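Local coordinates for protein spaetzle C-106 (Drosophila melanogaster, PDB 3E07) that binds the Toll receptor as a disulfide-linked homodimer, switching on the signalling that sets embryonic dorsal-ventral polarity and induces the antifungal peptide drosomycin, at residues A[11-16]-A[46-51]; A[40-45]-A[93-98]; A[64-69]-A[101-106]; A[74-79]-A[88-93]. One frame throughout, in Å; residues are numbered along the deposited sequence.

Interaction 1: A[11-16]-A[46-51]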
loop_
_atom_site.group_PDB
_atom_site.type_symbol
_atom_site.label_atom_id
_atom_site.label_comp_id
_atom_site.label_asym_id
_atom_site.label_seq_id
_atom_site.Cartn_x
_atom_site.Cartn_y
_atom_site.Cartn_z
ATOM N N ARG A 11 -10.623 -0.691 7.519
ATOM C CA ARG A 11 -9.784 -0.415 8.669
ATOM C C ARG A 11 -8.483 -1.209 8.567
ATOM O O ARG A 11 -8.487 -2.403 8.233
ATOM C CB ARG A 11 -10.515 -0.788 9.958
ATOM C CG ARG A 11 -11.599 0.192 10.384
ATOM C CD ARG A 11 -12.157 -0.227 11.731
ATOM N NE ARG A 11 -11.086 -0.661 12.626
ATOM C CZ ARG A 11 -11.248 -0.962 13.912
ATOM N NH1 ARG A 11 -12.447 -0.878 14.473
ATOM N NH2 ARG A 11 -10.207 -1.350 14.638
ATOM N N SER A 12 -7.369 -0.545 8.855
ATOM C CA SER A 12 -6.072 -1.205 8.800
ATOM C C SER A 12 -5.120 -0.680 9.867
ATOM O O SER A 12 -5.320 0.402 10.422
ATOM C CB SER A 12 -5.461 -1.030 7.409
ATOM O OG SER A 12 -5.495 0.327 7.031
ATOM N N ILE A 13 -4.086 -1.458 10.156
ATOM C CA ILE A 13 -3.103 -1.080 11.161
ATOM C C ILE A 13 -1.723 -0.837 10.562
ATOM O O ILE A 13 -1.107 -1.761 10.024
ATOM C CB ILE A 13 -2.952 -2.183 12.243
ATOM C CG1 ILE A 13 -4.313 -2.505 12.867
ATOM C CG2 ILE A 13 -1.968 -1.730 13.316
ATOM C CD1 ILE A 13 -4.949 -1.348 13.635
ATOM N N ARG A 14 -1.252 0.408 10.639
ATOM C CA ARG A 14 0.089 0.765 10.162
ATOM C C ARG A 14 1.005 0.477 11.358
ATOM O O ARG A 14 0.772 0.991 12.452
ATOM C CB ARG A 14 0.147 2.251 9.799
ATOM C CG ARG A 14 -0.204 2.599 8.356
ATOM C CD ARG A 14 1.074 2.731 7.529
ATOM N NE ARG A 14 1.023 3.841 6.577
ATOM C CZ ARG A 14 2.065 4.262 5.862
ATOM N NH1 ARG A 14 1.926 5.274 5.020
ATOM N NH2 ARG A 14 3.248 3.678 5.996
ATOM N N LYS A 15 2.029 -0.349 11.170
ATOM C CA LYS A 15 2.906 -0.686 12.287
ATOM C C LYS A 15 4.351 -0.946 11.857
ATOM O O LYS A 15 4.635 -1.128 10.678
ATOM C CB LYS A 15 2.348 -1.920 13.017
ATOM C CG LYS A 15 2.618 -3.222 12.276
ATOM C CD LYS A 15 1.453 -4.212 12.321
ATOM C CE LYS A 15 1.260 -4.853 13.685
ATOM N NZ LYS A 15 0.781 -3.881 14.704
ATOM N N LEU A 16 5.257 -0.958 12.834
ATOM C CA LEU A 16 6.680 -1.203 12.603
ATOM C C LEU A 16 7.035 -2.647 12.913
ATOM O O LEU A 16 6.702 -3.161 13.970
ATOM C CB LEU A 16 7.525 -0.293 13.483
ATOM C CG LEU A 16 8.095 0.960 12.831
ATOM C CD1 LEU A 16 8.954 1.683 13.860
ATOM C CD2 LEU A 16 8.925 0.580 11.605
ATOM N N GLU A 46 -1.489 -3.606 7.737
ATOM C CA GLU A 46 -2.315 -4.811 7.727
ATOM C C GLU A 46 -3.792 -4.446 7.716
ATOM O O GLU A 46 -4.192 -3.455 8.329
ATOM C CB GLU A 46 -2.074 -5.647 8.986
ATOM C CG GLU A 46 -0.707 -6.254 9.142
ATOM C CD GLU A 46 -0.584 -7.008 10.455
ATOM O OE1 GLU A 46 -0.600 -6.352 11.522
ATOM O OE2 GLU A 46 -0.491 -8.256 10.426
ATOM N N CYS A 47 -4.606 -5.243 7.033
ATOM C CA CYS A 47 -6.043 -5.004 7.041
ATOM C C CYS A 47 -6.534 -5.403 8.430
ATOM O O CYS A 47 -6.058 -6.388 8.994
ATOM C CB CYS A 47 -6.760 -5.900 6.036
ATOM S SG CYS A 47 -6.809 -5.369 4.297
ATOM N N GLU A 48 -7.476 -4.651 8.986
ATOM C CA GLU A 48 -8.004 -5.005 10.296
ATOM C C GLU A 48 -8.961 -6.181 10.092
ATOM O O GLU A 48 -9.120 -7.032 10.959
ATOM C CB GLU A 48 -8.746 -3.822 10.923
ATOM C CG GLU A 48 -9.003 -3.991 12.413
ATOM C CD GLU A 48 -7.725 -3.928 13.238
ATOM O OE1 GLU A 48 -6.732 -4.581 12.852
ATOM O OE2 GLU A 48 -7.715 -3.232 14.278
ATOM N N GLY A 49 -9.586 -6.220 8.922
ATOM C CA GLY A 49 -10.507 -7.293 8.608
ATOM C C GLY A 49 -10.512 -7.604 7.125
ATOM O O GLY A 49 -11.470 -7.292 6.423
ATOM N N ALA A 50 -9.435 -8.212 6.638
ATOM C CA ALA A 50 -9.353 -8.557 5.224
ATOM C C ALA A 50 -10.419 -9.596 4.905
ATOM O O ALA A 50 -10.748 -10.434 5.747
ATOM C CB ALA A 50 -7.958 -9.105 4.883
ATOM N N ASP A 51 -10.956 -9.531 3.692
ATOM C CA ASP A 51 -11.989 -10.459 3.236
ATOM C C ASP A 51 -13.365 -10.168 3.825
ATOM O O ASP A 51 -14.355 -10.794 3.458
ATOM C CB ASP A 51 -11.573 -11.909 3.507
ATOM C CG ASP A 51 -10.340 -12.317 2.702
ATOM O OD1 ASP A 51 -10.264 -11.958 1.503
ATOM O OD2 ASP A 51 -9.448 -12.995 3.262
HETATM O O HOH W 1 -10.031 -4.388 6.810
#
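In Glu48, chi1 (-165°) swings CG away from the backbone N, and a bend at chi2 turns the carboxylate toward Arg11 and Ile13. Arg11 answers with a chain that is bent at chi3, so that its guanidinium lies beside the same carboxylate. The salt bridge runs from Arg11 NH2 to Glu48 OE2 at 3.1 Å. As a hydrogen bond it is weak, bent to 129° at the hydrogen, and the two flat groups are turned 48° from each other. The carboxylate also rests on the Ile13 side chain, with Glu48 OE1 3.2 Å from Ile13 CG1 and Glu48 OE2 3.4 Å from Ile13 CD1. This acidic group therefore has a charged partner and an apolar one.

The backbone ties the same residues together. Glu48 N donates to Arg11 O at 2.6 Å, tilted from the carbonyl plane. Water 1 also donates to Arg11 O and accepts from Gly49 N at 2.8 Å, so two donors grip that carbonyl. Further along, Glu46 N donates to Ile13 O at 3.0 Å in an antiparallel hydrogen-bonded pair. The Lys15 chain crosses the Glu46 carboxylate, with Lys15 CD 3.1 Å from Glu46 OE1. The ammonium group stays beyond salt-bridge range.

The contact closes the end of the two-stranded antiparallel sheet formed by strands 12-17 and 39-47. Cys47 fixes this end to strand 94-104 through its disulfide with Cys99. Gln70 of strand 65-80 accepts from the Cys47 amide. Ser12 packs on Lys100 of the second subunit.

Interaction 2: A[40-45]-A[93-98]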
loop_
_atom_site.group_PDB
_atom_site.type_symbol
_atom_site.label_atom_id
_atom_site.label_comp_id
_atom_site.label_asym_id
_atom_site.label_seq_id
_atom_site.Cartn_x
_atom_site.Cartn_y
_atom_site.Cartn_z
ATOM N N GLN A 40 17.026 -2.338 11.348
ATOM C CA GLN A 40 16.099 -1.988 10.291
ATOM C C GLN A 40 14.717 -2.448 10.718
ATOM O O GLN A 40 14.516 -3.607 11.092
ATOM C CB GLN A 40 16.493 -2.678 8.989
ATOM C CG GLN A 40 15.673 -2.245 7.792
ATOM C CD GLN A 40 15.290 -3.414 6.904
ATOM O OE1 GLN A 40 15.109 -3.256 5.696
ATOM N NE2 GLN A 40 15.150 -4.595 7.505
ATOM N N ALA A 41 13.769 -1.527 10.689
ATOM C CA ALA A 41 12.410 -1.855 11.053
ATOM C C ALA A 41 11.589 -1.568 9.808
ATOM O O ALA A 41 11.771 -0.541 9.155
ATOM C CB ALA A 41 11.951 -1.003 12.226
ATOM N N ILE A 42 10.687 -2.483 9.488
ATOM C CA ILE A 42 9.875 -2.355 8.291
ATOM C C ILE A 42 8.469 -1.838 8.554
ATOM O O ILE A 42 7.735 -2.409 9.361
ATOM C CB ILE A 42 9.788 -3.727 7.577
ATOM C CG1 ILE A 42 11.195 -4.170 7.166
ATOM C CG2 ILE A 42 8.856 -3.647 6.372
ATOM C CD1 ILE A 42 11.271 -5.578 6.629
ATOM N N GLN A 43 8.102 -0.757 7.871
ATOM C CA GLN A 43 6.762 -0.181 7.998
ATOM C C GLN A 43 5.735 -1.019 7.242
ATOM O O GLN A 43 5.874 -1.215 6.037
ATOM C CB GLN A 43 6.731 1.229 7.420
ATOM C CG GLN A 43 7.112 2.329 8.383
ATOM C CD GLN A 43 7.016 3.691 7.740
ATOM O OE1 GLN A 43 6.270 3.878 6.778
ATOM N NE2 GLN A 43 7.755 4.656 8.276
ATOM N N ILE A 44 4.713 -1.519 7.933
ATOM C CA ILE A 44 3.694 -2.302 7.251
ATOM C C ILE A 44 2.269 -1.834 7.519
ATOM O O ILE A 44 2.010 -1.103 8.478
ATOM C CB ILE A 44 3.777 -3.810 7.595
ATOM C CG1 ILE A 44 3.203 -4.089 8.983
ATOM C CG2 ILE A 44 5.203 -4.277 7.484
ATOM C CD1 ILE A 44 3.140 -5.577 9.336
ATOM N N GLU A 45 1.357 -2.230 6.635
ATOM C CA GLU A 45 -0.050 -1.909 6.788
ATOM C C GLU A 45 -0.868 -3.181 6.646
ATOM O O GLU A 45 -0.935 -3.766 5.561
ATOM C CB GLU A 45 -0.528 -0.906 5.743
ATOM C CG GLU A 45 -2.026 -0.672 5.877
ATOM C CD GLU A 45 -2.526 0.542 5.130
ATOM O OE1 GLU A 45 -2.002 1.648 5.387
ATOM O OE2 GLU A 45 -3.451 0.395 4.298
ATOM N N PHE A 93 10.116 -12.638 1.622
ATOM C CA PHE A 93 8.799 -12.701 2.257
ATOM C C PHE A 93 7.915 -11.534 1.784
ATOM O O PHE A 93 8.418 -10.486 1.386
ATOM C CB PHE A 93 8.970 -12.642 3.776
ATOM C CG PHE A 93 9.905 -11.560 4.225
ATOM C CD1 PHE A 93 9.525 -10.226 4.162
ATOM C CD2 PHE A 93 11.191 -11.868 4.649
ATOM C CE1 PHE A 93 10.416 -9.209 4.510
ATOM C CE2 PHE A 93 12.090 -10.856 5.000
ATOM C CZ PHE A 93 11.701 -9.526 4.928
ATOM N N LYS A 94 6.598 -11.720 1.833
ATOM C CA LYS A 94 5.676 -10.678 1.407
ATOM C C LYS A 94 5.468 -9.662 2.516
ATOM O O LYS A 94 5.402 -10.015 3.695
ATOM C CB LYS A 94 4.345 -11.296 0.956
ATOM C CG LYS A 94 4.412 -11.859 -0.471
ATOM C CD LYS A 94 3.158 -12.587 -0.852
ATOM C CE LYS A 94 3.302 -13.209 -2.215
ATOM N NZ LYS A 94 2.063 -13.937 -2.602
ATOM N N ILE A 95 5.368 -8.396 2.128
ATOM C CA ILE A 95 5.216 -7.303 3.074
ATOM C C ILE A 95 3.863 -6.626 2.969
ATOM O O ILE A 95 3.599 -5.927 2.002
ATOM C CB ILE A 95 6.325 -6.256 2.832
ATOM C CG1 ILE A 95 7.684 -6.908 3.098
ATOM C CG2 ILE A 95 6.094 -5.007 3.688
ATOM C CD1 ILE A 95 8.855 -6.171 2.452
ATOM N N PRO A 96 2.990 -6.821 3.974
ATOM C CA PRO A 96 1.652 -6.207 3.969
ATOM C C PRO A 96 1.877 -4.720 3.753
ATOM O O PRO A 96 2.562 -4.067 4.543
ATOM C CB PRO A 96 1.121 -6.525 5.366
ATOM C CG PRO A 96 1.821 -7.827 5.698
ATOM C CD PRO A 96 3.234 -7.539 5.236
ATOM N N SER A 97 1.307 -4.179 2.690
ATOM C CA SER A 97 1.563 -2.791 2.383
ATOM C C SER A 97 0.393 -1.841 2.247
ATOM O O SER A 97 0.560 -0.637 2.412
ATOM C CB SER A 97 2.387 -2.725 1.094
ATOM O OG SER A 97 1.696 -3.347 0.010
ATOM N N CYS A 98 -0.790 -2.363 1.965
ATOM C CA CYS A 98 -1.921 -1.485 1.723
ATOM C C CYS A 98 -3.208 -2.280 1.888
ATOM O O CYS A 98 -3.310 -3.405 1.419
ATOM C CB CYS A 98 -1.761 -0.972 0.281
ATOM S SG CYS A 98 -2.840 0.287 -0.476
#
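The directions of strands 40-45 and 94-98 differ by 58°, and their axes come within 4.5 Å, meeting closely at one end, where Glu45 N donates to Pro96 O at 3.0 Å. This bond is nearly straight at the hydrogen (166°), but the donor stands well above the carbonyl plane. No regular pairing follows it.

Side chains fill the angle between the strands. The CG2 methyl of Ile95 reaches both isoleucines of the other strand, at 4.1 Å from Ile42 CG2 and 4.0 Å from Ile44 CG2. Ile42 and Ile95 lie about at right angles. Farther out, Ile42 CD1 approaches Phe93 CE1 at 4.3 Å. At the close end, Ile44 CB sits 3.3 Å from Pro96 O, and Pro96 CB lies against the Glu45 carbonyl. Buried Glu45 has CG trans to its backbone N (chi1 176°) and an extended chain beyond, which takes the carboxylate alongside the Cys98 backbone, with Glu45 OE2 3.5 Å from Cys98 CA. There OE2 accepts from the Cys99 amide and forms a salt bridge with Lys100 of the second subunit.

Cys98 forms the interchain disulfide with Cys98 of that subunit, so the contact lies close to the dimer's covalent link. Ser97 and Cys98 form a classic beta bulge opposite His71 of strand 65-80. Strand 39-47 pairs with strand 12-17, and 94-104 with 65-80, so this meeting joins the two sheets of the chain.

Interaction 3: A[64-69]-A[101-106]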
loop_
_atom_site.group_PDB
_atom_site.type_symbol
_atom_site.label_atom_id
_atom_site.label_comp_id
_atom_site.label_asym_id
_atom_site.label_seq_id
_atom_site.Cartn_x
_atom_site.Cartn_y
_atom_site.Cartn_z
ATOM N N TYR A 64 -21.925 -5.963 -7.311
ATOM C CA TYR A 64 -20.557 -6.014 -6.815
ATOM C C TYR A 64 -20.491 -6.543 -5.378
ATOM O O TYR A 64 -21.461 -6.493 -4.619
ATOM C CB TYR A 64 -19.904 -4.624 -6.818
ATOM C CG TYR A 64 -19.630 -4.039 -8.174
ATOM C CD1 TYR A 64 -20.374 -2.961 -8.644
ATOM C CD2 TYR A 64 -18.629 -4.561 -8.991
ATOM C CE1 TYR A 64 -20.136 -2.414 -9.895
ATOM C CE2 TYR A 64 -18.379 -4.020 -10.252
ATOM C CZ TYR A 64 -19.142 -2.947 -10.694
ATOM O OH TYR A 64 -18.931 -2.416 -11.942
ATOM N N ASN A 65 -19.320 -7.044 -5.018
ATOM C CA ASN A 65 -19.084 -7.542 -3.678
ATOM C C ASN A 65 -17.861 -6.792 -3.139
ATOM O O ASN A 65 -16.737 -7.221 -3.324
ATOM C CB ASN A 65 -18.817 -9.041 -3.711
ATOM C CG ASN A 65 -18.860 -9.665 -2.331
ATOM O OD1 ASN A 65 -18.432 -10.799 -2.142
ATOM N ND2 ASN A 65 -19.382 -8.924 -1.358
ATOM N N PRO A 66 -18.077 -5.657 -2.467
ATOM C CA PRO A 66 -16.956 -4.879 -1.924
ATOM C C PRO A 66 -16.307 -5.537 -0.708
ATOM O O PRO A 66 -16.883 -5.554 0.381
ATOM C CB PRO A 66 -17.595 -3.532 -1.560
ATOM C CG PRO A 66 -19.050 -3.602 -2.183
ATOM C CD PRO A 66 -19.368 -5.051 -2.096
ATOM N N ILE A 67 -15.111 -6.082 -0.895
ATOM C CA ILE A 67 -14.407 -6.693 0.210
ATOM C C ILE A 67 -13.052 -6.024 0.418
ATOM O O ILE A 67 -12.423 -5.573 -0.534
ATOM C CB ILE A 67 -14.178 -8.176 -0.033
ATOM C CG1 ILE A 67 -13.414 -8.350 -1.344
ATOM C CG2 ILE A 67 -15.522 -8.913 -0.037
ATOM C CD1 ILE A 67 -13.000 -9.776 -1.641
ATOM N N CYS A 68 -12.629 -5.941 1.674
ATOM C CA CYS A 68 -11.329 -5.375 2.021
ATOM C C CYS A 68 -10.247 -6.347 1.586
ATOM O O CYS A 68 -10.290 -7.528 1.923
ATOM C CB CYS A 68 -11.243 -5.126 3.531
ATOM S SG CYS A 68 -12.392 -3.803 4.021
ATOM N N LYS A 69 -9.280 -5.843 0.833
ATOM C CA LYS A 69 -8.208 -6.674 0.329
ATOM C C LYS A 69 -6.829 -6.257 0.812
ATOM O O LYS A 69 -6.477 -5.073 0.798
ATOM C CB LYS A 69 -8.217 -6.666 -1.203
ATOM C CG LYS A 69 -8.483 -8.024 -1.824
ATOM C CD LYS A 69 -8.121 -8.034 -3.298
ATOM C CE LYS A 69 -6.640 -7.736 -3.511
ATOM N NZ LYS A 69 -6.250 -7.763 -4.946
ATOM N N CYS A 101 -10.271 -1.386 -0.618
ATOM C CA CYS A 101 -11.531 -1.967 -1.034
ATOM C C CYS A 101 -11.537 -2.444 -2.491
ATOM O O CYS A 101 -11.276 -1.691 -3.432
ATOM C CB CYS A 101 -12.668 -0.952 -0.800
ATOM S SG CYS A 101 -14.335 -1.647 -1.066
ATOM N N ALA A 102 -11.847 -3.716 -2.660
ATOM C CA ALA A 102 -11.907 -4.323 -3.976
ATOM C C ALA A 102 -13.352 -4.716 -4.276
ATOM O O ALA A 102 -13.985 -5.459 -3.520
ATOM C CB ALA A 102 -11.003 -5.565 -4.019
ATOM N N LEU A 103 -13.861 -4.210 -5.390
ATOM C CA LEU A 103 -15.216 -4.519 -5.796
ATOM C C LEU A 103 -15.186 -5.770 -6.670
ATOM O O LEU A 103 -14.851 -5.696 -7.848
ATOM C CB LEU A 103 -15.813 -3.337 -6.572
ATOM C CG LEU A 103 -15.738 -1.956 -5.899
ATOM C CD1 LEU A 103 -16.288 -0.937 -6.853
ATOM C CD2 LEU A 103 -16.511 -1.925 -4.599
ATOM N N LYS A 104 -15.514 -6.918 -6.089
ATOM C CA LYS A 104 -15.538 -8.169 -6.842
ATOM C C LYS A 104 -16.717 -8.135 -7.813
ATOM O O LYS A 104 -17.881 -8.017 -7.397
ATOM C CB LYS A 104 -15.693 -9.364 -5.894
ATOM C CG LYS A 104 -14.726 -9.356 -4.720
ATOM C CD LYS A 104 -13.280 -9.502 -5.170
ATOM C CE LYS A 104 -12.927 -10.957 -5.453
ATOM N NZ LYS A 104 -13.864 -11.606 -6.413
ATOM N N THR A 105 -16.411 -8.224 -9.104
ATOM C CA THR A 105 -17.436 -8.204 -10.141
ATOM C C THR A 105 -18.351 -9.432 -10.090
ATOM O O THR A 105 -17.890 -10.568 -9.901
ATOM C CB THR A 105 -16.799 -8.120 -11.554
ATOM O OG1 THR A 105 -16.291 -6.796 -11.768
ATOM C CG2 THR A 105 -17.828 -8.451 -12.632
ATOM N N GLY A 106 -19.649 -9.190 -10.263
ATOM C CA GLY A 106 -20.612 -10.277 -10.250
ATOM C C GLY A 106 -20.391 -11.225 -11.417
ATOM O O GLY A 106 -19.742 -10.874 -12.404
#
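Pro66 and Leu103 meet on one face of an antiparallel strand pair, and the proline ring is the bump that the leucine covers. Leu103 CD2 lies 3.6 Å from Pro66 CB, and Cys101 SG touches the same carbon at 3.8 Å. Methyl and sulfur thus both press on the proline from the side of the partner strand. Next to it the Tyr64 ring leans on Leu103, with Tyr64 CD2 3.9 Å from Leu103 CB, while Thr105 OG1 and Lys104 O stand at the ring's edge.

The other face is built from aliphatic chains. Lys104 coils through three bends beyond CG, and Ile67 CD1 settles into this curve, 3.6 Å from Lys104 CD. Ala102 is small here, and its CB receives the flank of Lys69 at CD. Asn65 CB and Lys104 CB sit abreast.

Four backbone hydrogen bonds hold this register, two each for the pairs Asn65-Lys104 and Ile67-Ala102.

Strands 65-80 and 94-104 carry the contact. Cys68 and Cys101 lead to disulfides with Cys10 and Cys54, consistent with the protein's place in the cystine-knot clan. Residues 102-104 pair with a strand of the second subunit, whose Glu6 forms a salt bridge with Lys69.

Interaction 4: A[74-79]-A[88-93]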
loop_
_atom_site.group_PDB
_atom_site.type_symbol
_atom_site.label_atom_id
_atom_site.label_comp_id
_atom_site.label_asym_id
_atom_site.label_seq_id
_atom_site.Cartn_x
_atom_site.Cartn_y
_atom_site.Cartn_z
ATOM N N GLN A 74 7.212 -6.743 -2.237
ATOM C CA GLN A 74 8.231 -7.743 -1.902
ATOM C C GLN A 74 9.583 -7.446 -2.542
ATOM O O GLN A 74 9.652 -6.735 -3.551
ATOM C CB GLN A 74 7.756 -9.162 -2.277
ATOM C CG GLN A 74 7.246 -9.348 -3.691
ATOM C CD GLN A 74 6.752 -10.770 -3.975
ATOM O OE1 GLN A 74 7.510 -11.739 -3.886
ATOM N NE2 GLN A 74 5.477 -10.895 -4.323
ATOM N N GLN A 75 10.657 -7.967 -1.948
ATOM C CA GLN A 75 11.997 -7.745 -2.497
ATOM C C GLN A 75 12.021 -8.241 -3.935
ATOM O O GLN A 75 11.666 -9.394 -4.212
ATOM C CB GLN A 75 13.065 -8.494 -1.692
ATOM C CG GLN A 75 14.498 -8.134 -2.104
ATOM C CD GLN A 75 15.544 -9.077 -1.524
ATOM O OE1 GLN A 75 15.615 -10.254 -1.893
ATOM N NE2 GLN A 75 16.359 -8.564 -0.611
ATOM N N THR A 76 12.443 -7.367 -4.842
ATOM C CA THR A 76 12.488 -7.705 -6.259
ATOM C C THR A 76 13.871 -7.520 -6.874
ATOM O O THR A 76 14.342 -6.392 -7.054
ATOM C CB THR A 76 11.501 -6.843 -7.057
ATOM O OG1 THR A 76 10.208 -6.894 -6.438
ATOM C CG2 THR A 76 11.404 -7.353 -8.481
ATOM N N LEU A 77 14.512 -8.636 -7.203
ATOM C CA LEU A 77 15.841 -8.616 -7.795
ATOM C C LEU A 77 15.732 -8.872 -9.286
ATOM O O LEU A 77 15.127 -9.856 -9.727
ATOM C CB LEU A 77 16.718 -9.683 -7.139
ATOM C CG LEU A 77 16.796 -9.540 -5.615
ATOM C CD1 LEU A 77 17.584 -10.696 -5.020
ATOM C CD2 LEU A 77 17.436 -8.202 -5.273
ATOM N N ALA A 78 16.310 -7.981 -10.073
ATOM C CA ALA A 78 16.242 -8.141 -11.511
ATOM C C ALA A 78 17.615 -8.152 -12.169
ATOM O O ALA A 78 18.549 -7.479 -11.725
ATOM C CB ALA A 78 15.372 -7.042 -12.109
ATOM N N SER A 79 17.723 -8.940 -13.227
ATOM C CA SER A 79 18.954 -9.055 -13.984
ATOM C C SER A 79 18.615 -9.149 -15.471
ATOM O O SER A 79 17.778 -9.955 -15.887
ATOM C CB SER A 79 19.733 -10.294 -13.535
ATOM O OG SER A 79 20.931 -10.452 -14.276
ATOM N N VAL A 88 14.003 -12.456 -13.285
ATOM C CA VAL A 88 13.509 -11.924 -12.019
ATOM C C VAL A 88 13.539 -12.926 -10.867
ATOM O O VAL A 88 13.204 -14.098 -11.023
ATOM C CB VAL A 88 12.051 -11.420 -12.138
ATOM C CG1 VAL A 88 11.698 -10.585 -10.916
ATOM C CG2 VAL A 88 11.868 -10.620 -13.419
ATOM N N VAL A 89 13.956 -12.443 -9.708
ATOM C CA VAL A 89 13.977 -13.257 -8.510
ATOM C C VAL A 89 13.176 -12.527 -7.429
ATOM O O VAL A 89 13.463 -11.379 -7.089
ATOM C CB VAL A 89 15.411 -13.501 -8.004
ATOM C CG1 VAL A 89 15.372 -14.191 -6.644
ATOM C CG2 VAL A 89 16.167 -14.356 -8.998
ATOM N N GLN A 90 12.146 -13.193 -6.926
ATOM C CA GLN A 90 11.305 -12.640 -5.874
ATOM C C GLN A 90 11.132 -13.758 -4.854
ATOM O O GLN A 90 10.035 -14.296 -4.673
ATOM C CB GLN A 90 9.949 -12.196 -6.440
ATOM C CG GLN A 90 10.013 -10.884 -7.189
ATOM C CD GLN A 90 8.652 -10.390 -7.648
ATOM O OE1 GLN A 90 7.959 -11.059 -8.425
ATOM N NE2 GLN A 90 8.266 -9.207 -7.178
ATOM N N ASN A 91 12.233 -14.105 -4.197
ATOM C CA ASN A 91 12.234 -15.189 -3.221
ATOM C C ASN A 91 12.268 -14.748 -1.761
ATOM O O ASN A 91 12.702 -15.502 -0.893
ATOM C CB ASN A 91 13.407 -16.142 -3.495
ATOM C CG ASN A 91 14.758 -15.491 -3.238
ATOM O OD1 ASN A 91 14.841 -14.318 -2.873
ATOM N ND2 ASN A 91 15.825 -16.254 -3.426
ATOM N N SER A 92 11.817 -13.534 -1.481
ATOM C CA SER A 92 11.796 -13.082 -0.100
ATOM C C SER A 92 10.375 -13.235 0.465
ATOM O O SER A 92 9.537 -13.900 -0.134
ATOM C CB SER A 92 12.263 -11.630 -0.017
ATOM O OG SER A 92 12.494 -11.266 1.327
ATOM N N PHE A 93 10.116 -12.638 1.622
ATOM C CA PHE A 93 8.799 -12.701 2.257
ATOM C C PHE A 93 7.915 -11.534 1.784
ATOM O O PHE A 93 8.418 -10.486 1.386
ATOM C CB PHE A 93 8.970 -12.642 3.776
ATOM C CG PHE A 93 9.905 -11.560 4.225
ATOM C CD1 PHE A 93 9.525 -10.226 4.162
ATOM C CD2 PHE A 93 11.191 -11.868 4.649
ATOM C CE1 PHE A 93 10.416 -9.209 4.510
ATOM C CE2 PHE A 93 12.090 -10.856 5.000
ATOM C CZ PHE A 93 11.701 -9.526 4.928
HETATM O O HOH W 2 10.340 -11.362 -2.834
#
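This contact belongs to the beta hairpin of strands 65-80 and 86-89, where the regular pairing gives way to side-chain and water links. Leu77 and Val89 form an antiparallel hydrogen-bonded pair. Leu77 N donates to Val89 O at 2.9 Å and Val89 N to Leu77 O at 2.8 Å. Their side chains share a face, with Leu77 CB 4.1 Å from Val89 CB. Ala78 and Val88 follow as a non-hydrogen-bonded pair.

Beyond Val89 the 88-93 segment is no longer strand, and Gln90 takes over. Its chain is extended beyond CG and lies beside Thr76, pointing the same way. Gln90 NE2 donates to Thr76 OG1 at 3.1 Å, with the hydroxyl tilted from the amide plane. Thr76 OG1 in turn donates to Gln74 O at 2.9 Å, so this one hydroxyl both accepts and gives. Its rotation is thereby fixed.

Gln74 crosses Gln90 at about a right angle, yet the two amide groups are stacked, with planes 25° apart. Nearby, Gln75 CB packs on Ser92 CB at 3.6 Å.

The second subunit also meets segment 74-79. Residues 76-78 pair with one of its strands, extending the sheet across the dimer interface. Gln43 of that subunit accepts from Gln74 N and packs on Gln90.

Water 2 fills in where direct backbone bonds are missing. It donates to Gln74 OE1 and to Gln75 O, the latter at 2.7 Å, and accepts from Ser92 N at 3.0 Å.

Overall arrangement
The four contacts trace the elongated body of one subunit. Interactions 1 and 2 share strand 39-47, their centres about 11 Å apart, and meet at a probable hydrogen bond between Lys15 O and Ile44 N. Interactions 3 and 4 lie toward opposite ends of the three-stranded sheet, about 29 Å apart between centres, and both use strand 65-80. Interaction 2 links the two sheets. It shares Phe93 with interaction 4 and strand 94-104 with interaction 3. Along the chain, interaction 1 closes before 3 opens, its segments alternate with those of 2, and 4 is nested inside 2 and 3. All four touch the second subunit, so the dimer interface runs along the length of the chain.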